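Local coordinates for protein CRISPR-associated endonuclease Cas12b (Alicyclobacillus acidoterrestris, PDB 5U31) that is an RNA-guided endonuclease of bacterial CRISPR immunity that recognises a protospacer adjacent motif and cleaves target DNA with its RuvC domain, at residues A[40-51]-A[62-73]. The protein carries 3 engineered substitutions. Numbering follows the deposited sequence.
With SO4 (sulfate ion), chain F.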
ATOM      1  N   TRP A  40      -5.671 -34.457  -1.148  1.00 28.60           N
ATOM      2  CA  TRP A  40      -6.921 -35.212  -1.228  1.00 28.17           C
ATOM      3  C   TRP A  40      -8.061 -34.329  -1.710  1.00 35.57           C
ATOM      4  O   TRP A  40      -8.833 -34.714  -2.595  1.00 30.19           O
ATOM      5  CB  TRP A  40      -7.265 -35.818   0.132  1.00 28.04           C
ATOM      6  CG  TRP A  40      -7.109 -37.294   0.160  1.00 32.98           C
ATOM      7  CD1 TRP A  40      -6.117 -38.001   0.764  1.00 36.88           C
ATOM      8  CD2 TRP A  40      -7.963 -38.257  -0.466  1.00 36.99           C
ATOM      9  NE1 TRP A  40      -6.302 -39.343   0.561  1.00 40.12           N
ATOM     10  CE2 TRP A  40      -7.430 -39.527  -0.192  1.00 35.52           C
ATOM     11  CE3 TRP A  40      -9.128 -38.166  -1.231  1.00 28.81           C
ATOM     12  CZ2 TRP A  40      -8.020 -40.697  -0.655  1.00 30.06           C
ATOM     13  CZ3 TRP A  40      -9.712 -39.326  -1.687  1.00 29.19           C
ATOM     14  CH2 TRP A  40      -9.157 -40.574  -1.401  1.00 29.42           C
ATOM     15  N   LEU A  41      -8.186 -33.137  -1.120  1.00 37.49           N
ATOM     16  CA  LEU A  41      -9.238 -32.212  -1.523  1.00 27.74           C
ATOM     17  C   LEU A  41      -9.148 -31.880  -3.008  1.00 33.17           C
ATOM     18  O   LEU A  41     -10.176 -31.788  -3.691  1.00 33.10           O
ATOM     19  CB  LEU A  41      -9.161 -30.940  -0.682  1.00 27.40           C
ATOM     20  CG  LEU A  41      -9.532 -31.090   0.793  1.00 27.21           C
ATOM     21  CD1 LEU A  41      -9.249 -29.796   1.543  1.00 26.93           C
ATOM     22  CD2 LEU A  41     -10.993 -31.484   0.924  1.00 27.35           C
ATOM     23  N   SER A  42      -7.929 -31.709  -3.529  1.00 29.02           N
ATOM     24  CA  SER A  42      -7.775 -31.350  -4.936  1.00 28.43           C
ATOM     25  C   SER A  42      -8.236 -32.469  -5.860  1.00 43.45           C
ATOM     26  O   SER A  42      -8.707 -32.196  -6.968  1.00 51.52           O
ATOM     27  CB  SER A  42      -6.321 -30.985  -5.235  1.00 28.48           C
ATOM     28  OG  SER A  42      -5.453 -32.073  -4.977  1.00 29.38           O
ATOM     29  N   LEU A  43      -8.112 -33.727  -5.431  1.00 33.43           N
ATOM     30  CA  LEU A  43      -8.606 -34.824  -6.255  1.00 35.53           C
ATOM     31  C   LEU A  43     -10.128 -34.898  -6.220  1.00 35.39           C
ATOM     32  O   LEU A  43     -10.765 -35.137  -7.252  1.00 47.98           O
ATOM     33  CB  LEU A  43      -7.988 -36.146  -5.806  1.00 29.56           C
ATOM     34  CG  LEU A  43      -6.460 -36.196  -5.888  1.00 29.62           C
ATOM     35  CD1 LEU A  43      -5.950 -37.503  -5.334  1.00 29.74           C
ATOM     36  CD2 LEU A  43      -5.997 -36.007  -7.314  1.00 30.10           C
ATOM     37  N   LEU A  44     -10.733 -34.704  -5.043  1.00 29.16           N
ATOM     38  CA  LEU A  44     -12.192 -34.671  -4.981  1.00 29.27           C
ATOM     39  C   LEU A  44     -12.759 -33.583  -5.883  1.00 30.75           C
ATOM     40  O   LEU A  44     -13.837 -33.752  -6.462  1.00 29.82           O
ATOM     41  CB  LEU A  44     -12.660 -34.456  -3.543  1.00 28.88           C
ATOM     42  CG  LEU A  44     -12.169 -35.465  -2.509  1.00 28.75           C
ATOM     43  CD1 LEU A  44     -12.606 -35.052  -1.114  1.00 28.43           C
ATOM     44  CD2 LEU A  44     -12.666 -36.864  -2.852  1.00 32.01           C
ATOM     45  N   ARG A  45     -12.032 -32.472  -6.023  1.00 35.32           N
ATOM     46  CA  ARG A  45     -12.480 -31.352  -6.839  1.00 29.39           C
ATOM     47  C   ARG A  45     -12.579 -31.732  -8.312  1.00 33.62           C
ATOM     48  O   ARG A  45     -13.467 -31.235  -9.017  1.00 30.35           O
ATOM     49  CB  ARG A  45     -11.519 -30.183  -6.638  1.00 29.05           C
ATOM     50  CG  ARG A  45     -11.798 -28.952  -7.453  1.00 29.23           C
ATOM     51  CD  ARG A  45     -10.822 -27.852  -7.096  1.00 28.88           C
ATOM     52  NE  ARG A  45     -10.977 -26.696  -7.970  1.00 42.03           N
ATOM     53  CZ  ARG A  45     -10.257 -26.498  -9.067  1.00 33.49           C
ATOM     54  NH1 ARG A  45      -9.328 -27.377  -9.416  1.00 34.39           N
ATOM     55  NH2 ARG A  45     -10.463 -25.424  -9.813  1.00 31.30           N
ATOM     56  N   GLN A  46     -11.706 -32.633  -8.766  1.00 33.16           N
ATOM     57  CA  GLN A  46     -11.614 -33.118 -10.153  1.00 41.69           C
ATOM     58  C   GLN A  46     -11.878 -32.020 -11.180  1.00 36.49           C
ATOM     59  O   GLN A  46     -12.694 -32.157 -12.095  1.00 33.96           O
ATOM     60  CB  GLN A  46     -12.522 -34.328 -10.382  1.00 31.31           C
ATOM     61  CG  GLN A  46     -13.915 -34.231  -9.824  1.00 31.24           C
ATOM     62  CD  GLN A  46     -14.454 -35.581  -9.409  1.00 31.39           C
ATOM     63  OE1 GLN A  46     -14.931 -36.354 -10.238  1.00 32.00           O
ATOM     64  NE2 GLN A  46     -14.372 -35.876  -8.118  1.00 30.95           N
ATOM     65  N   GLU A  47     -11.152 -30.919 -11.024  1.00 36.87           N
ATOM     66  CA  GLU A  47     -11.041 -29.883 -12.038  1.00 31.26           C
ATOM     67  C   GLU A  47      -9.562 -29.612 -12.274  1.00 31.83           C
ATOM     68  O   GLU A  47      -8.697 -30.124 -11.558  1.00 38.15           O
ATOM     69  CB  GLU A  47     -11.775 -28.603 -11.620  1.00 30.98           C
ATOM     70  CG  GLU A  47     -13.285 -28.740 -11.602  1.00 33.30           C
ATOM     71  CD  GLU A  47     -13.978 -27.519 -11.028  1.00 46.80           C
ATOM     72  OE1 GLU A  47     -14.031 -27.389  -9.787  1.00 54.00           O
ATOM     73  OE2 GLU A  47     -14.468 -26.686 -11.820  1.00 58.97           O
ATOM     74  N   ASN A  48      -9.276 -28.798 -13.288  1.00 31.65           N
ATOM     75  CA  ASN A  48      -7.891 -28.472 -13.610  1.00 38.69           C
ATOM     76  C   ASN A  48      -7.220 -27.722 -12.468  1.00 31.04           C
ATOM     77  O   ASN A  48      -7.828 -26.867 -11.820  1.00 39.56           O
ATOM     78  CB  ASN A  48      -7.817 -27.627 -14.884  1.00 39.15           C
ATOM     79  CG  ASN A  48      -8.170 -28.410 -16.127  1.00 41.65           C
ATOM     80  OD1 ASN A  48      -8.186 -29.639 -16.117  1.00 60.04           O
ATOM     81  ND2 ASN A  48      -8.449 -27.703 -17.208  1.00 33.82           N
ATOM     82  N   LEU A  49      -5.953 -28.054 -12.233  1.00 30.97           N
ATOM     83  CA  LEU A  49      -5.071 -27.332 -11.328  1.00 30.48           C
ATOM     84  C   LEU A  49      -4.023 -26.599 -12.157  1.00 36.77           C
ATOM     85  O   LEU A  49      -3.428 -27.190 -13.065  1.00 43.96           O
ATOM     86  CB  LEU A  49      -4.381 -28.285 -10.346  1.00 30.17           C
ATOM     87  CG  LEU A  49      -5.124 -28.860  -9.135  1.00 32.72           C
ATOM     88  CD1 LEU A  49      -5.966 -27.792  -8.462  1.00 29.23           C
ATOM     89  CD2 LEU A  49      -5.986 -30.043  -9.511  1.00 39.76           C
ATOM     90  N   TYR A  50      -3.792 -25.325 -11.852  1.00 39.05           N
ATOM     91  CA  TYR A  50      -2.790 -24.541 -12.563  1.00 39.79           C
ATOM     92  C   TYR A  50      -1.656 -24.161 -11.620  1.00 31.08           C
ATOM     93  O   TYR A  50      -1.880 -23.918 -10.430  1.00 33.92           O
ATOM     94  CB  TYR A  50      -3.407 -23.286 -13.186  1.00 31.63           C
ATOM     95  CG  TYR A  50      -4.463 -23.592 -14.221  1.00 32.14           C
ATOM     96  CD1 TYR A  50      -4.136 -23.719 -15.566  1.00 32.95           C
ATOM     97  CD2 TYR A  50      -5.783 -23.766 -13.851  1.00 31.89           C
ATOM     98  CE1 TYR A  50      -5.100 -24.006 -16.509  1.00 39.86           C
ATOM     99  CE2 TYR A  50      -6.755 -24.058 -14.785  1.00 48.38           C
ATOM    100  CZ  TYR A  50      -6.409 -24.173 -16.113  1.00 45.39           C
ATOM    101  OH  TYR A  50      -7.380 -24.462 -17.042  1.00 59.52           O
ATOM    102  N   ARG A  51      -0.437 -24.113 -12.159  1.00 38.52           N
ATOM    103  CA  ARG A  51       0.755 -23.798 -11.384  1.00 47.68           C
ATOM    104  C   ARG A  51       1.501 -22.634 -12.021  1.00 60.10           C
ATOM    105  O   ARG A  51       1.193 -22.197 -13.134  1.00 60.38           O
ATOM    106  CB  ARG A  51       1.693 -25.006 -11.269  1.00 52.88           C
ATOM    107  CG  ARG A  51       2.300 -25.447 -12.590  1.00 57.29           C
ATOM    108  CD  ARG A  51       3.340 -26.540 -12.391  1.00 71.88           C
ATOM    109  NE  ARG A  51       3.342 -27.471 -13.513  1.00 82.13           N
ATOM    110  CZ  ARG A  51       4.061 -27.310 -14.618  1.00 72.97           C
ATOM    111  NH1 ARG A  51       3.990 -28.207 -15.590  1.00 66.77           N
ATOM    112  NH2 ARG A  51       4.848 -26.252 -14.751  1.00 65.59           N
ATOM    113  N   CYS A  62      -0.896 -25.938 -16.904  1.00 54.40           N
ATOM    114  CA  CYS A  62      -1.784 -26.914 -16.282  1.00 53.05           C
ATOM    115  C   CYS A  62      -0.921 -27.988 -15.630  1.00 50.49           C
ATOM    116  O   CYS A  62      -0.421 -28.892 -16.301  1.00 60.34           O
ATOM    117  CB  CYS A  62      -2.750 -27.507 -17.300  1.00 55.74           C
ATOM    118  SG  CYS A  62      -4.096 -28.448 -16.552  1.00 64.48           S
ATOM    119  N   ASP A  63      -0.742 -27.876 -14.311  1.00 54.81           N
ATOM    120  CA  ASP A  63       0.025 -28.875 -13.572  1.00 50.16           C
ATOM    121  C   ASP A  63      -0.655 -30.237 -13.617  1.00 48.09           C
ATOM    122  O   ASP A  63       0.007 -31.269 -13.780  1.00 52.93           O
ATOM    123  CB  ASP A  63       0.207 -28.413 -12.126  1.00 53.35           C
ATOM    124  CG  ASP A  63       0.913 -29.439 -11.266  1.00 68.80           C
ATOM    125  OD1 ASP A  63       2.073 -29.783 -11.577  1.00 76.96           O
ATOM    126  OD2 ASP A  63       0.310 -29.890 -10.268  1.00 74.69           O
ATOM    127  N   LYS A  64      -1.977 -30.257 -13.477  1.00 45.15           N
ATOM    128  CA  LYS A  64      -2.737 -31.501 -13.421  1.00 47.56           C
ATOM    129  C   LYS A  64      -4.105 -31.220 -14.015  1.00 32.48           C
ATOM    130  O   LYS A  64      -4.783 -30.283 -13.586  1.00 42.40           O
ATOM    131  CB  LYS A  64      -2.848 -32.008 -11.976  1.00 42.93           C
ATOM    132  CG  LYS A  64      -3.577 -33.328 -11.800  1.00 41.38           C
ATOM    133  CD  LYS A  64      -3.495 -33.817 -10.356  1.00 40.68           C
ATOM    134  CE  LYS A  64      -2.065 -34.186  -9.975  1.00 48.04           C
ATOM    135  NZ  LYS A  64      -1.941 -34.633  -8.557  1.00 52.25           N
ATOM    136  N   THR A  65      -4.501 -32.000 -15.012  1.00 33.15           N
ATOM    137  CA  THR A  65      -5.756 -31.733 -15.692  1.00 36.24           C
ATOM    138  C   THR A  65      -6.902 -32.473 -15.009  1.00 43.58           C
ATOM    139  O   THR A  65      -6.702 -33.278 -14.097  1.00 52.83           O
ATOM    140  CB  THR A  65      -5.663 -32.119 -17.168  1.00 34.45           C
ATOM    141  OG1 THR A  65      -6.760 -31.531 -17.880  1.00 59.52           O
ATOM    142  CG2 THR A  65      -5.724 -33.624 -17.333  1.00 34.83           C
ATOM    143  N   ALA A  66      -8.125 -32.173 -15.452  1.00 42.62           N
ATOM    144  CA  ALA A  66      -9.301 -32.787 -14.847  1.00 36.50           C
ATOM    145  C   ALA A  66      -9.255 -34.303 -14.978  1.00 45.61           C
ATOM    146  O   ALA A  66      -9.451 -35.028 -13.995  1.00 62.08           O
ATOM    147  CB  ALA A  66     -10.574 -32.232 -15.483  1.00 33.48           C
ATOM    148  N   GLU A  67      -8.991 -34.800 -16.187  1.00 35.59           N
ATOM    149  CA  GLU A  67      -8.910 -36.243 -16.382  1.00 44.50           C
ATOM    150  C   GLU A  67      -7.807 -36.849 -15.524  1.00 49.26           C
ATOM    151  O   GLU A  67      -7.983 -37.927 -14.944  1.00 64.50           O
ATOM    152  CB  GLU A  67      -8.691 -36.562 -17.861  1.00 62.33           C
ATOM    153  CG  GLU A  67      -9.851 -36.149 -18.759  1.00 95.00           C
ATOM    154  CD  GLU A  67      -9.609 -36.477 -20.222  1.00123.82           C
ATOM    155  OE1 GLU A  67      -8.458 -36.808 -20.576  1.00131.56           O
ATOM    156  OE2 GLU A  67     -10.569 -36.406 -21.019  1.00129.15           O
ATOM    157  N   GLU A  68      -6.669 -36.158 -15.414  1.00 38.21           N
ATOM    158  CA  GLU A  68      -5.608 -36.610 -14.521  1.00 34.05           C
ATOM    159  C   GLU A  68      -6.106 -36.723 -13.084  1.00 37.84           C
ATOM    160  O   GLU A  68      -5.737 -37.658 -12.365  1.00 46.96           O
ATOM    161  CB  GLU A  68      -4.413 -35.657 -14.599  1.00 48.26           C
ATOM    162  CG  GLU A  68      -3.478 -35.893 -15.780  1.00 57.77           C
ATOM    163  CD  GLU A  68      -2.368 -34.856 -15.863  1.00 74.73           C
ATOM    164  OE1 GLU A  68      -2.677 -33.665 -16.074  1.00 78.43           O
ATOM    165  OE2 GLU A  68      -1.184 -35.228 -15.706  1.00 81.19           O
ATOM    166  N   CYS A  69      -6.944 -35.777 -12.649  1.00 32.43           N
ATOM    167  CA  CYS A  69      -7.494 -35.830 -11.297  1.00 31.75           C
ATOM    168  C   CYS A  69      -8.443 -37.006 -11.136  1.00 40.77           C
ATOM    169  O   CYS A  69      -8.290 -37.822 -10.219  1.00 51.30           O
ATOM    170  CB  CYS A  69      -8.224 -34.530 -10.966  1.00 33.21           C
ATOM    171  SG  CYS A  69      -7.173 -33.156 -10.500  1.00 52.01           S
ATOM    172  N   LYS A  70      -9.445 -37.096 -12.011  1.00 36.93           N
ATOM    173  CA  LYS A  70     -10.420 -38.173 -11.910  1.00 32.65           C
ATOM    174  C   LYS A  70      -9.743 -39.533 -11.971  1.00 32.98           C
ATOM    175  O   LYS A  70     -10.065 -40.429 -11.183  1.00 32.83           O
ATOM    176  CB  LYS A  70     -11.461 -38.031 -13.018  1.00 33.28           C
ATOM    177  CG  LYS A  70     -12.048 -36.642 -13.085  1.00 33.07           C
ATOM    178  CD  LYS A  70     -13.242 -36.570 -13.993  1.00 33.70           C
ATOM    179  CE  LYS A  70     -13.812 -35.165 -13.994  1.00 36.55           C
ATOM    180  NZ  LYS A  70     -15.090 -35.089 -14.741  1.00 55.56           N
ATOM    181  N   ALA A  71      -8.782 -39.698 -12.886  1.00 33.47           N
ATOM    182  CA  ALA A  71      -8.082 -40.973 -13.008  1.00 34.93           C
ATOM    183  C   ALA A  71      -7.319 -41.309 -11.735  1.00 37.47           C
ATOM    184  O   ALA A  71      -7.291 -42.468 -11.305  1.00 47.58           O
ATOM    185  CB  ALA A  71      -7.135 -40.940 -14.205  1.00 34.55           C
ATOM    186  N   GLU A  72      -6.690 -40.309 -11.120  1.00 32.75           N
ATOM    187  CA  GLU A  72      -5.978 -40.541  -9.870  1.00 32.25           C
ATOM    188  C   GLU A  72      -6.943 -40.690  -8.707  1.00 31.96           C
ATOM    189  O   GLU A  72      -6.698 -41.480  -7.789  1.00 32.34           O
ATOM    190  CB  GLU A  72      -4.999 -39.400  -9.609  1.00 35.52           C
ATOM    191  CG  GLU A  72      -4.178 -39.553  -8.348  1.00 42.90           C
ATOM    192  CD  GLU A  72      -3.230 -38.388  -8.155  1.00 66.30           C
ATOM    193  OE1 GLU A  72      -3.029 -37.631  -9.131  1.00 70.53           O
ATOM    194  OE2 GLU A  72      -2.694 -38.222  -7.038  1.00 69.63           O
ATOM    195  N   LEU A  73      -8.036 -39.927  -8.722  1.00 33.18           N
ATOM    196  CA  LEU A  73      -9.049 -40.070  -7.684  1.00 31.48           C
ATOM    197  C   LEU A  73      -9.581 -41.495  -7.652  1.00 45.85           C
ATOM    198  O   LEU A  73      -9.608 -42.138  -6.597  1.00 31.33           O
ATOM    199  CB  LEU A  73     -10.181 -39.073  -7.926  1.00 31.06           C
ATOM    200  CG  LEU A  73     -11.069 -38.597  -6.776  1.00 30.57           C
ATOM    201  CD1 LEU A  73     -12.519 -38.677  -7.196  1.00 30.88           C
ATOM    202  CD2 LEU A  73     -10.829 -39.353  -5.477  1.00 30.29           C
TER
HETATM  203  S   SO4 F1201      -4.336 -42.765   0.353  1.00 55.68           S
HETATM  204  O1  SO4 F1201      -3.993 -41.734  -0.623  1.00 54.81           O
HETATM  205  O2  SO4 F1201      -4.790 -43.952  -0.367  1.00 74.88           O
HETATM  206  O3  SO4 F1201      -3.158 -43.080   1.158  1.00 51.73           O
HETATM  207  O4  SO4 F1201      -5.410 -42.307   1.231  1.00 42.51           O
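N48 and T65 meet side by side where strand 60-64 gives way to helix 66-83. With CG of N48 beside its backbone N (chi1 -70°), the amide swings toward the helix start, and its OD1 accepts a hydrogen bond from T65 OG1 (3.0 Å), the donor lying above the carbonyl plane; the A66 N-H adds a weak, bent bond to the same oxygen. The carboxylate of E68 accepts the backbone N-H of T65, the N-cap residue. L49 N bonds straight to K64 O at 2.9 Å, while the return bond is weak. D63 and K64 both face L49, a classic beta bulge. R51 NE reaches D63 OD1 in a weak, bent bond (3.3 Å) of a salt bridge; the main partner of R51 is E61, met by NH2.

On the apolar side, L49 CD2 touches C69 SG at 3.5 Å. L73 sets CG against L43 O, CD1 against Q46 NE2, and CD2 against both W40 CZ3 and L44 CD2; W40 NE1 donates to a sulfate. Q46, at positive phi just after its helix, folds back so that NE2 donates to L44 O (2.7 Å), while its CB rests on K70 CG. Both methyls of L43 lie over one face of the E72 carboxylate, whose OE1 pairs with K64 NZ. The axes of 40-45 and 66-73 cross at -111°, and strands 49-52 and 60-64 form a beta hairpin inserted between helices 17-45 and 66-83 of the REC1 domain.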